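CRISPR system Cmr subunit Cmr1-1 (Pyrococcus furiosus, PDB 4W8Z) binds RNA and, together with Cmr6, caps the helical crRNA-guided Cmr complex that defends the archaeon against viruses and other mobile genetic elements. Local coordinates at residues S247-Y259 / I316-I329. Residues are numbered along the deposited sequence; the frame is centred on the assembly and turned at random.
Sequences SYKEYLRRRIKKY and IVDWNVLSNFDWFI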
ATOM      1  N   SER A 247      -7.339 -16.767   4.863  1.00 70.73           N
ATOM      2  CA  SER A 247      -7.155 -16.078   6.133  1.00 66.75           C
ATOM      3  C   SER A 247      -8.238 -15.031   6.357  1.00 72.19           C
ATOM      4  O   SER A 247      -8.812 -14.941   7.444  1.00 75.11           O
ATOM      5  CB  SER A 247      -5.779 -15.419   6.192  1.00 65.34           C
ATOM      6  OG  SER A 247      -4.747 -16.385   6.147  1.00 67.60           O
ATOM      7  N   TYR A 248      -8.518 -14.247   5.318  1.00 66.53           N
ATOM      8  CA  TYR A 248      -9.487 -13.163   5.426  1.00 66.13           C
ATOM      9  C   TYR A 248     -10.914 -13.684   5.576  1.00 68.55           C
ATOM     10  O   TYR A 248     -11.759 -13.028   6.184  1.00 72.58           O
ATOM     11  CB  TYR A 248      -9.398 -12.232   4.214  1.00 64.75           C
ATOM     12  CG  TYR A 248     -10.497 -11.197   4.184  1.00 65.65           C
ATOM     13  CD1 TYR A 248     -10.455 -10.086   5.019  1.00 64.13           C
ATOM     14  CD2 TYR A 248     -11.588 -11.341   3.338  1.00 70.27           C
ATOM     15  CE1 TYR A 248     -11.466  -9.143   5.005  1.00 64.30           C
ATOM     16  CE2 TYR A 248     -12.603 -10.405   3.316  1.00 80.06           C
ATOM     17  CZ  TYR A 248     -12.537  -9.306   4.149  1.00 76.48           C
ATOM     18  OH  TYR A 248     -13.555  -8.377   4.119  1.00 83.20           O
ATOM     19  N   LYS A 249     -11.186 -14.860   5.020  1.00 71.39           N
ATOM     20  CA  LYS A 249     -12.517 -15.445   5.122  1.00 69.53           C
ATOM     21  C   LYS A 249     -12.828 -15.802   6.571  1.00 74.39           C
ATOM     22  O   LYS A 249     -13.939 -15.581   7.050  1.00 71.17           O
ATOM     23  CB  LYS A 249     -12.629 -16.681   4.232  1.00 73.50           C
ATOM     24  CG  LYS A 249     -14.010 -17.315   4.204  1.00 71.28           C
ATOM     25  CD  LYS A 249     -13.961 -18.682   3.540  1.00 72.83           C
ATOM     26  CE  LYS A 249     -15.299 -19.400   3.623  1.00 78.50           C
ATOM     27  NZ  LYS A 249     -15.196 -20.829   3.189  1.00 79.43           N
ATOM     28  N   GLU A 250     -11.832 -16.346   7.266  1.00 73.19           N
ATOM     29  CA  GLU A 250     -11.998 -16.732   8.661  1.00 71.60           C
ATOM     30  C   GLU A 250     -11.992 -15.507   9.564  1.00 69.64           C
ATOM     31  O   GLU A 250     -12.743 -15.438  10.541  1.00 72.36           O
ATOM     32  CB  GLU A 250     -10.900 -17.714   9.082  1.00 72.92           C
ATOM     33  CG  GLU A 250     -10.935 -18.128  10.554  1.00 74.22           C
ATOM     34  CD  GLU A 250     -12.198 -18.894  10.955  1.00 83.25           C
ATOM     35  OE1 GLU A 250     -13.026 -19.236  10.079  1.00 82.82           O
ATOM     36  OE2 GLU A 250     -12.359 -19.161  12.168  1.00 81.59           O
ATOM     37  N   TYR A 251     -11.141 -14.544   9.225  1.00 68.45           N
ATOM     38  CA  TYR A 251     -11.082 -13.259   9.919  1.00 68.05           C
ATOM     39  C   TYR A 251     -12.437 -12.565   9.875  1.00 70.32           C
ATOM     40  O   TYR A 251     -12.941 -12.094  10.892  1.00 75.02           O
ATOM     41  CB  TYR A 251     -10.006 -12.383   9.284  1.00 67.95           C
ATOM     42  CG  TYR A 251      -9.864 -10.985   9.849  1.00 78.07           C
ATOM     43  CD1 TYR A 251      -9.341 -10.771  11.116  1.00 73.94           C
ATOM     44  CD2 TYR A 251     -10.213  -9.874   9.089  1.00 83.91           C
ATOM     45  CE1 TYR A 251      -9.188  -9.491  11.620  1.00 67.17           C
ATOM     46  CE2 TYR A 251     -10.062  -8.593   9.586  1.00 71.81           C
ATOM     47  CZ  TYR A 251      -9.551  -8.409  10.849  1.00 69.42           C
ATOM     48  OH  TYR A 251      -9.400  -7.133  11.337  1.00 74.14           O
ATOM     49  N   LEU A 252     -13.028 -12.528   8.687  1.00 71.90           N
ATOM     50  CA  LEU A 252     -14.337 -11.919   8.489  1.00 71.83           C
ATOM     51  C   LEU A 252     -15.440 -12.713   9.184  1.00 76.05           C
ATOM     52  O   LEU A 252     -16.399 -12.137   9.693  1.00 80.38           O
ATOM     53  CB  LEU A 252     -14.638 -11.796   6.994  1.00 69.62           C
ATOM     54  CG  LEU A 252     -16.001 -11.252   6.567  1.00 66.92           C
ATOM     55  CD1 LEU A 252     -16.155  -9.797   6.981  1.00 64.50           C
ATOM     56  CD2 LEU A 252     -16.177 -11.416   5.065  1.00 66.49           C
ATOM     57  N   ARG A 253     -15.307 -14.035   9.204  1.00 73.63           N
ATOM     58  CA  ARG A 253     -16.321 -14.884   9.825  1.00 70.56           C
ATOM     59  C   ARG A 253     -16.462 -14.576  11.315  1.00 72.44           C
ATOM     60  O   ARG A 253     -17.569 -14.390  11.819  1.00 72.41           O
ATOM     61  CB  ARG A 253     -15.988 -16.362   9.621  1.00 70.88           C
ATOM     62  CG  ARG A 253     -17.132 -17.294   9.976  1.00 73.97           C
ATOM     63  CD  ARG A 253     -16.713 -18.755   9.942  1.00 77.37           C
ATOM     64  NE  ARG A 253     -15.698 -19.065  10.944  1.00 89.96           N
ATOM     65  CZ  ARG A 253     -15.955 -19.229  12.238  1.00 92.20           C
ATOM     66  NH1 ARG A 253     -17.194 -19.100  12.691  1.00 81.89           N
ATOM     67  NH2 ARG A 253     -14.970 -19.515  13.083  1.00 89.94           N
ATOM     68  N   ARG A 254     -15.331 -14.507  12.010  1.00 78.31           N
ATOM     69  CA  ARG A 254     -15.328 -14.198  13.436  1.00 81.70           C
ATOM     70  C   ARG A 254     -15.702 -12.739  13.687  1.00 79.74           C
ATOM     71  O   ARG A 254     -16.289 -12.402  14.717  1.00 77.89           O
ATOM     72  CB  ARG A 254     -13.961 -14.502  14.047  1.00 71.62           C
ATOM     73  CG  ARG A 254     -13.552 -15.947  13.921  1.00 73.35           C
ATOM     74  CD  ARG A 254     -12.299 -16.226  14.715  1.00 74.61           C
ATOM     75  NE  ARG A 254     -11.786 -17.564  14.446  1.00 79.29           N
ATOM     76  CZ  ARG A 254     -10.683 -18.067  14.988  1.00 81.74           C
ATOM     77  NH1 ARG A 254      -9.967 -17.343  15.839  1.00 87.34           N
ATOM     78  NH2 ARG A 254     -10.297 -19.296  14.676  1.00 78.83           N
ATOM     79  N   ARG A 255     -15.351 -11.880  12.739  1.00 68.65           N
ATOM     80  CA  ARG A 255     -15.649 -10.460  12.834  1.00 68.84           C
ATOM     81  C   ARG A 255     -17.154 -10.223  12.859  1.00 71.28           C
ATOM     82  O   ARG A 255     -17.661  -9.479  13.697  1.00 73.73           O
ATOM     83  CB  ARG A 255     -15.008  -9.714  11.665  1.00 68.66           C
ATOM     84  CG  ARG A 255     -15.049  -8.216  11.787  1.00 71.36           C
ATOM     85  CD  ARG A 255     -14.344  -7.576  10.613  1.00 68.82           C
ATOM     86  NE  ARG A 255     -13.399  -6.559  11.054  1.00 68.72           N
ATOM     87  CZ  ARG A 255     -12.630  -5.859  10.234  1.00 70.08           C
ATOM     88  NH1 ARG A 255     -12.697  -6.066   8.925  1.00 78.62           N
ATOM     89  NH2 ARG A 255     -11.796  -4.952  10.723  1.00 75.94           N
ATOM     90  N   ILE A 256     -17.858 -10.873  11.934  1.00 77.76           N
ATOM     91  CA  ILE A 256     -19.314 -10.803  11.857  1.00 74.86           C
ATOM     92  C   ILE A 256     -19.963 -11.240  13.171  1.00 80.31           C
ATOM     93  O   ILE A 256     -20.816 -10.540  13.713  1.00 81.92           O
ATOM     94  CB  ILE A 256     -19.852 -11.677  10.703  1.00 70.81           C
ATOM     95  CG1 ILE A 256     -19.362 -11.139   9.357  1.00 71.06           C
ATOM     96  CG2 ILE A 256     -21.366 -11.721  10.726  1.00 62.88           C
ATOM     97  CD1 ILE A 256     -19.583 -12.091   8.207  1.00 63.36           C
ATOM     98  N   LYS A 257     -19.548 -12.395  13.684  1.00 74.15           N
ATOM     99  CA  LYS A 257     -20.086 -12.903  14.937  1.00 77.83           C
ATOM    100  C   LYS A 257     -19.794 -11.947  16.091  1.00 75.84           C
ATOM    101  O   LYS A 257     -20.646 -11.716  16.950  1.00 74.98           O
ATOM    102  CB  LYS A 257     -19.517 -14.291  15.246  1.00 81.38           C
ATOM    103  CG  LYS A 257     -20.111 -15.419  14.416  1.00 88.19           C
ATOM    104  CD  LYS A 257     -20.536 -16.570  15.312  1.00104.90           C
ATOM    105  CE  LYS A 257     -19.347 -17.398  15.776  1.00118.19           C
ATOM    106  NZ  LYS A 257     -19.116 -18.566  14.875  1.00126.54           N
ATOM    107  N   LYS A 258     -18.591 -11.384  16.092  1.00 75.37           N
ATOM    108  CA  LYS A 258     -18.154 -10.505  17.170  1.00 76.21           C
ATOM    109  C   LYS A 258     -19.004  -9.245  17.251  1.00 83.27           C
ATOM    110  O   LYS A 258     -19.425  -8.833  18.333  1.00 76.91           O
ATOM    111  CB  LYS A 258     -16.679 -10.130  16.992  1.00 75.10           C
ATOM    112  CG  LYS A 258     -16.123  -9.253  18.101  1.00 73.03           C
ATOM    113  CD  LYS A 258     -14.606  -9.232  18.093  1.00 72.37           C
ATOM    114  CE  LYS A 258     -14.051  -8.033  17.354  1.00 71.67           C
ATOM    115  NZ  LYS A 258     -12.568  -7.939  17.520  1.00 80.02           N
ATOM    116  N   TYR A 259     -19.269  -8.636  16.103  1.00 80.34           N
ATOM    117  CA  TYR A 259     -19.956  -7.356  16.098  1.00 72.90           C
ATOM    118  C   TYR A 259     -21.464  -7.505  16.155  1.00 75.61           C
ATOM    119  O   TYR A 259     -22.167  -6.550  16.485  1.00 84.15           O
ATOM    120  CB  TYR A 259     -19.527  -6.538  14.884  1.00 77.86           C
ATOM    121  CG  TYR A 259     -18.257  -5.790  15.173  1.00 72.19           C
ATOM    122  CD1 TYR A 259     -18.283  -4.637  15.939  1.00 69.19           C
ATOM    123  CD2 TYR A 259     -17.031  -6.254  14.722  1.00 72.03           C
ATOM    124  CE1 TYR A 259     -17.132  -3.953  16.234  1.00 71.92           C
ATOM    125  CE2 TYR A 259     -15.867  -5.574  15.011  1.00 74.12           C
ATOM    126  CZ  TYR A 259     -15.926  -4.424  15.769  1.00 74.01           C
ATOM    127  OH  TYR A 259     -14.781  -3.733  16.070  1.00 79.34           O
ATOM    128  N   ILE A 316     -20.054  -4.822   6.429  1.00 71.84           N
ATOM    129  CA  ILE A 316     -18.896  -5.283   7.191  1.00 75.86           C
ATOM    130  C   ILE A 316     -17.815  -5.879   6.284  1.00 74.96           C
ATOM    131  O   ILE A 316     -16.641  -5.950   6.657  1.00 72.10           O
ATOM    132  CB  ILE A 316     -19.314  -6.319   8.262  1.00 66.99           C
ATOM    133  CG1 ILE A 316     -18.152  -6.609   9.222  1.00 60.73           C
ATOM    134  CG2 ILE A 316     -19.839  -7.583   7.608  1.00 65.49           C
ATOM    135  CD1 ILE A 316     -18.588  -6.980  10.622  1.00 60.27           C
ATOM    136  N   VAL A 317     -18.208  -6.281   5.079  1.00 73.95           N
ATOM    137  CA  VAL A 317     -17.253  -6.796   4.106  1.00 70.34           C
ATOM    138  C   VAL A 317     -16.338  -5.676   3.604  1.00 66.98           C
ATOM    139  O   VAL A 317     -15.244  -5.933   3.107  1.00 67.65           O
ATOM    140  CB  VAL A 317     -17.971  -7.472   2.910  1.00 71.88           C
ATOM    141  CG1 VAL A 317     -18.602  -6.436   1.993  1.00 66.60           C
ATOM    142  CG2 VAL A 317     -17.004  -8.355   2.140  1.00 73.79           C
ATOM    143  N   ASP A 318     -16.786  -4.432   3.756  1.00 70.01           N
ATOM    144  CA  ASP A 318     -16.025  -3.280   3.283  1.00 70.62           C
ATOM    145  C   ASP A 318     -15.197  -2.647   4.398  1.00 68.79           C
ATOM    146  O   ASP A 318     -14.417  -1.725   4.152  1.00 71.21           O
ATOM    147  CB  ASP A 318     -16.956  -2.230   2.674  1.00 73.28           C
ATOM    148  CG  ASP A 318     -17.539  -2.663   1.336  1.00 81.36           C
ATOM    149  OD1 ASP A 318     -16.852  -3.392   0.583  1.00 84.66           O
ATOM    150  OD2 ASP A 318     -18.687  -2.265   1.032  1.00 83.61           O
ATOM    151  N   TRP A 319     -15.373  -3.136   5.622  1.00 68.16           N
ATOM    152  CA  TRP A 319     -14.619  -2.619   6.759  1.00 61.31           C
ATOM    153  C   TRP A 319     -13.123  -2.850   6.556  1.00 62.07           C
ATOM    154  O   TRP A 319     -12.715  -3.898   6.059  1.00 74.02           O
ATOM    155  CB  TRP A 319     -15.092  -3.271   8.061  1.00 61.82           C
ATOM    156  CG  TRP A 319     -16.443  -2.790   8.524  1.00 69.24           C
ATOM    157  CD1 TRP A 319     -17.356  -2.072   7.796  1.00 72.08           C
ATOM    158  CD2 TRP A 319     -17.029  -2.982   9.818  1.00 68.71           C
ATOM    159  NE1 TRP A 319     -18.472  -1.817   8.555  1.00 64.26           N
ATOM    160  CE2 TRP A 319     -18.295  -2.361   9.801  1.00 67.99           C
ATOM    161  CE3 TRP A 319     -16.609  -3.624  10.989  1.00 74.51           C
ATOM    162  CZ2 TRP A 319     -19.139  -2.355  10.913  1.00 63.30           C
ATOM    163  CZ3 TRP A 319     -17.445  -3.611  12.092  1.00 59.95           C
ATOM    164  CH2 TRP A 319     -18.696  -2.986  12.043  1.00 62.11           C
ATOM    165  N   ASN A 320     -12.311  -1.863   6.924  1.00 67.32           N
ATOM    166  CA  ASN A 320     -10.858  -1.992   6.848  1.00 57.79           C
ATOM    167  C   ASN A 320     -10.329  -3.227   7.566  1.00 64.86           C
ATOM    168  O   ASN A 320     -10.862  -3.634   8.600  1.00 64.30           O
ATOM    169  CB  ASN A 320     -10.177  -0.757   7.438  1.00 56.93           C
ATOM    170  CG  ASN A 320     -10.342   0.468   6.575  1.00 61.75           C
ATOM    171  OD1 ASN A 320     -10.649   0.369   5.389  1.00 71.61           O
ATOM    172  ND2 ASN A 320     -10.120   1.638   7.163  1.00 66.03           N
ATOM    173  N   VAL A 321      -9.269  -3.813   7.017  1.00 64.48           N
ATOM    174  CA  VAL A 321      -8.572  -4.907   7.682  1.00 62.72           C
ATOM    175  C   VAL A 321      -7.559  -4.334   8.674  1.00 66.53           C
ATOM    176  O   VAL A 321      -6.724  -3.509   8.305  1.00 70.81           O
ATOM    177  CB  VAL A 321      -7.865  -5.823   6.670  1.00 62.52           C
ATOM    178  CG1 VAL A 321      -7.060  -6.889   7.387  1.00 60.71           C
ATOM    179  CG2 VAL A 321      -8.887  -6.459   5.736  1.00 64.48           C
ATOM    180  N   LEU A 322      -7.641  -4.759   9.931  1.00 63.40           N
ATOM    181  CA  LEU A 322      -6.796  -4.193  10.978  1.00 63.63           C
ATOM    182  C   LEU A 322      -5.691  -5.146  11.394  1.00 68.11           C
ATOM    183  O   LEU A 322      -5.613  -6.274  10.910  1.00 73.49           O
ATOM    184  CB  LEU A 322      -7.633  -3.816  12.198  1.00 73.57           C
ATOM    185  CG  LEU A 322      -8.785  -2.839  11.961  1.00 71.93           C
ATOM    186  CD1 LEU A 322      -9.416  -2.477  13.293  1.00 65.91           C
ATOM    187  CD2 LEU A 322      -8.305  -1.591  11.215  1.00 63.36           C
ATOM    188  N   SER A 323      -4.842  -4.692  12.307  1.00 68.27           N
ATOM    189  CA  SER A 323      -3.622  -5.413  12.639  1.00 67.27           C
ATOM    190  C   SER A 323      -3.866  -6.736  13.356  1.00 69.65           C
ATOM    191  O   SER A 323      -2.977  -7.578  13.414  1.00 75.08           O
ATOM    192  CB  SER A 323      -2.722  -4.535  13.494  1.00 66.85           C
ATOM    193  OG  SER A 323      -3.358  -4.249  14.724  1.00 89.01           O
ATOM    194  N   ASN A 324      -5.062  -6.935  13.897  1.00 67.84           N
ATOM    195  CA  ASN A 324      -5.363  -8.206  14.552  1.00 67.60           C
ATOM    196  C   ASN A 324      -5.594  -9.331  13.539  1.00 81.92           C
ATOM    197  O   ASN A 324      -5.895 -10.466  13.912  1.00 93.16           O
ATOM    198  CB  ASN A 324      -6.575  -8.064  15.474  1.00 68.18           C
ATOM    199  CG  ASN A 324      -7.814  -7.591  14.748  1.00 67.85           C
ATOM    200  OD1 ASN A 324      -7.739  -7.003  13.676  1.00 77.73           O
ATOM    201  ND2 ASN A 324      -8.966  -7.836  15.344  1.00 71.30           N
ATOM    202  N   PHE A 325      -5.449  -9.001  12.258  1.00 75.77           N
ATOM    203  CA  PHE A 325      -5.585  -9.961  11.172  1.00 67.84           C
ATOM    204  C   PHE A 325      -4.318 -10.805  11.011  1.00 80.46           C
ATOM    205  O   PHE A 325      -4.342 -11.858  10.373  1.00 84.55           O
ATOM    206  CB  PHE A 325      -5.918  -9.222   9.871  1.00 63.76           C
ATOM    207  CG  PHE A 325      -5.736 -10.042   8.622  1.00 68.10           C
ATOM    208  CD1 PHE A 325      -6.587 -11.094   8.330  1.00 66.15           C
ATOM    209  CD2 PHE A 325      -4.721  -9.742   7.724  1.00 70.52           C
ATOM    210  CE1 PHE A 325      -6.425 -11.839   7.172  1.00 64.33           C
ATOM    211  CE2 PHE A 325      -4.552 -10.484   6.567  1.00 63.11           C
ATOM    212  CZ  PHE A 325      -5.408 -11.532   6.291  1.00 60.27           C
ATOM    213  N   ASP A 326      -3.218 -10.362  11.614  1.00 78.92           N
ATOM    214  CA  ASP A 326      -1.936 -11.035  11.416  1.00 83.29           C
ATOM    215  C   ASP A 326      -1.907 -12.449  11.994  1.00 82.27           C
ATOM    216  O   ASP A 326      -1.177 -13.301  11.494  1.00 80.01           O
ATOM    217  CB  ASP A 326      -0.789 -10.209  12.009  1.00 85.74           C
ATOM    218  CG  ASP A 326      -1.050  -9.777  13.439  1.00 95.40           C
ATOM    219  OD1 ASP A 326      -1.906 -10.391  14.116  1.00102.02           O
ATOM    220  OD2 ASP A 326      -0.399  -8.808  13.883  1.00 98.57           O
ATOM    221  N   TRP A 327      -2.690 -12.699  13.042  1.00 79.60           N
ATOM    222  CA  TRP A 327      -2.781 -14.045  13.606  1.00 69.02           C
ATOM    223  C   TRP A 327      -3.226 -15.046  12.546  1.00 75.43           C
ATOM    224  O   TRP A 327      -2.744 -16.174  12.503  1.00 74.76           O
ATOM    225  CB  TRP A 327      -3.753 -14.093  14.790  1.00 69.85           C
ATOM    226  CG  TRP A 327      -4.215 -15.494  15.089  1.00 72.71           C
ATOM    227  CD1 TRP A 327      -5.364 -16.095  14.653  1.00 80.91           C
ATOM    228  CD2 TRP A 327      -3.518 -16.481  15.863  1.00 74.39           C
ATOM    229  NE1 TRP A 327      -5.427 -17.391  15.115  1.00 73.08           N
ATOM    230  CE2 TRP A 327      -4.309 -17.652  15.857  1.00 72.26           C
ATOM    231  CE3 TRP A 327      -2.308 -16.486  16.561  1.00 71.71           C
ATOM    232  CZ2 TRP A 327      -3.926 -18.811  16.526  1.00 78.76           C
ATOM    233  CZ3 TRP A 327      -1.931 -17.641  17.223  1.00 80.97           C
ATOM    234  CH2 TRP A 327      -2.739 -18.787  17.202  1.00 84.70           C
ATOM    235  N   PHE A 328      -4.143 -14.622  11.682  1.00 69.15           N
ATOM    236  CA  PHE A 328      -4.748 -15.527  10.718  1.00 65.83           C
ATOM    237  C   PHE A 328      -3.813 -15.818   9.547  1.00 72.58           C
ATOM    238  O   PHE A 328      -4.125 -16.629   8.675  1.00 69.69           O
ATOM    239  CB  PHE A 328      -6.079 -14.949  10.234  1.00 70.93           C
ATOM    240  CG  PHE A 328      -7.084 -14.772  11.337  1.00 69.62           C
ATOM    241  CD1 PHE A 328      -7.160 -13.577  12.037  1.00 65.42           C
ATOM    242  CD2 PHE A 328      -7.932 -15.810  11.694  1.00 64.13           C
ATOM    243  CE1 PHE A 328      -8.071 -13.416  13.065  1.00 59.46           C
ATOM    244  CE2 PHE A 328      -8.846 -15.653  12.719  1.00 65.43           C
ATOM    245  CZ  PHE A 328      -8.915 -14.451  13.405  1.00 62.18           C
ATOM    246  N   ILE A 329      -2.661 -15.157   9.545  1.00 75.79           N
ATOM    247  CA  ILE A 329      -1.571 -15.502   8.640  1.00 74.91           C
ATOM    248  C   ILE A 329      -0.482 -16.254   9.396  1.00 78.05           C
ATOM    249  O   ILE A 329      -0.084 -17.349   9.008  1.00 83.21           O
ATOM    250  CB  ILE A 329      -0.935 -14.255   7.987  1.00 77.58           C
ATOM    251  CG1 ILE A 329      -1.936 -13.526   7.089  1.00 81.13           C
ATOM    252  CG2 ILE A 329       0.302 -14.647   7.186  1.00 74.97           C
ATOM    253  CD1 ILE A 329      -2.160 -14.201   5.752  1.00 81.05           C
TER
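Tyr251, Arg255 and Tyr259, one helical turn apart on helix 237-264, fasten that helix to an irregular chain, 316-329, which runs alongside it and ends in the short helix 327-330; aromatic rings and a few polar bonds make the join. Tyr251 meets two phenylalanines, Phe325 over one ring face and Phe328 at the ring edge. Phe325 turns its edge to the tyrosine face, centroids 5.2 Å apart and planes at 69°, while Tyr251 and Phe328 form an offset edge-to-face pair, with Tyr251 CA over the centre of the Phe328 ring. With CG anti to the backbone N (chi1 177°), the Tyr251 ring extends toward 322-325, where its OH gives a hydrogen bond to Asn324 OD1 at 2.9 Å and receives a longer one from Leu322 N. Phe328 packs as a knob into a hole lined by Ser247, Glu250, Tyr251 and Arg254, and CE2 of its ring lies 3.7 Å from NH1 of Arg254, over one face of the guanidinium. Glu250 holds that arginine and Arg253 in a salt-bridge network. Both segments fall in the Cmr1-like C-terminal region, a family related to the RAMP proteins, and backbone hydrogen bonds between Val321 and Leu284 tie 316-329 to strand 284-291. Further along, NH2 of Arg255 meets Asn320 O at 2.7 Å, nearly in line with the carbonyl, and also bridges to Glu310. Trp319 drives its edge at the centre of the Tyr259 face, CZ3 lying 3.8 Å from CD2, and the tyrosine OH bonds to the same Glu310. At the far end Ser247 OG, which also has Gln243 O as a partner, bonds to Phe328 O from above the carbonyl plane, 2.6 Å away.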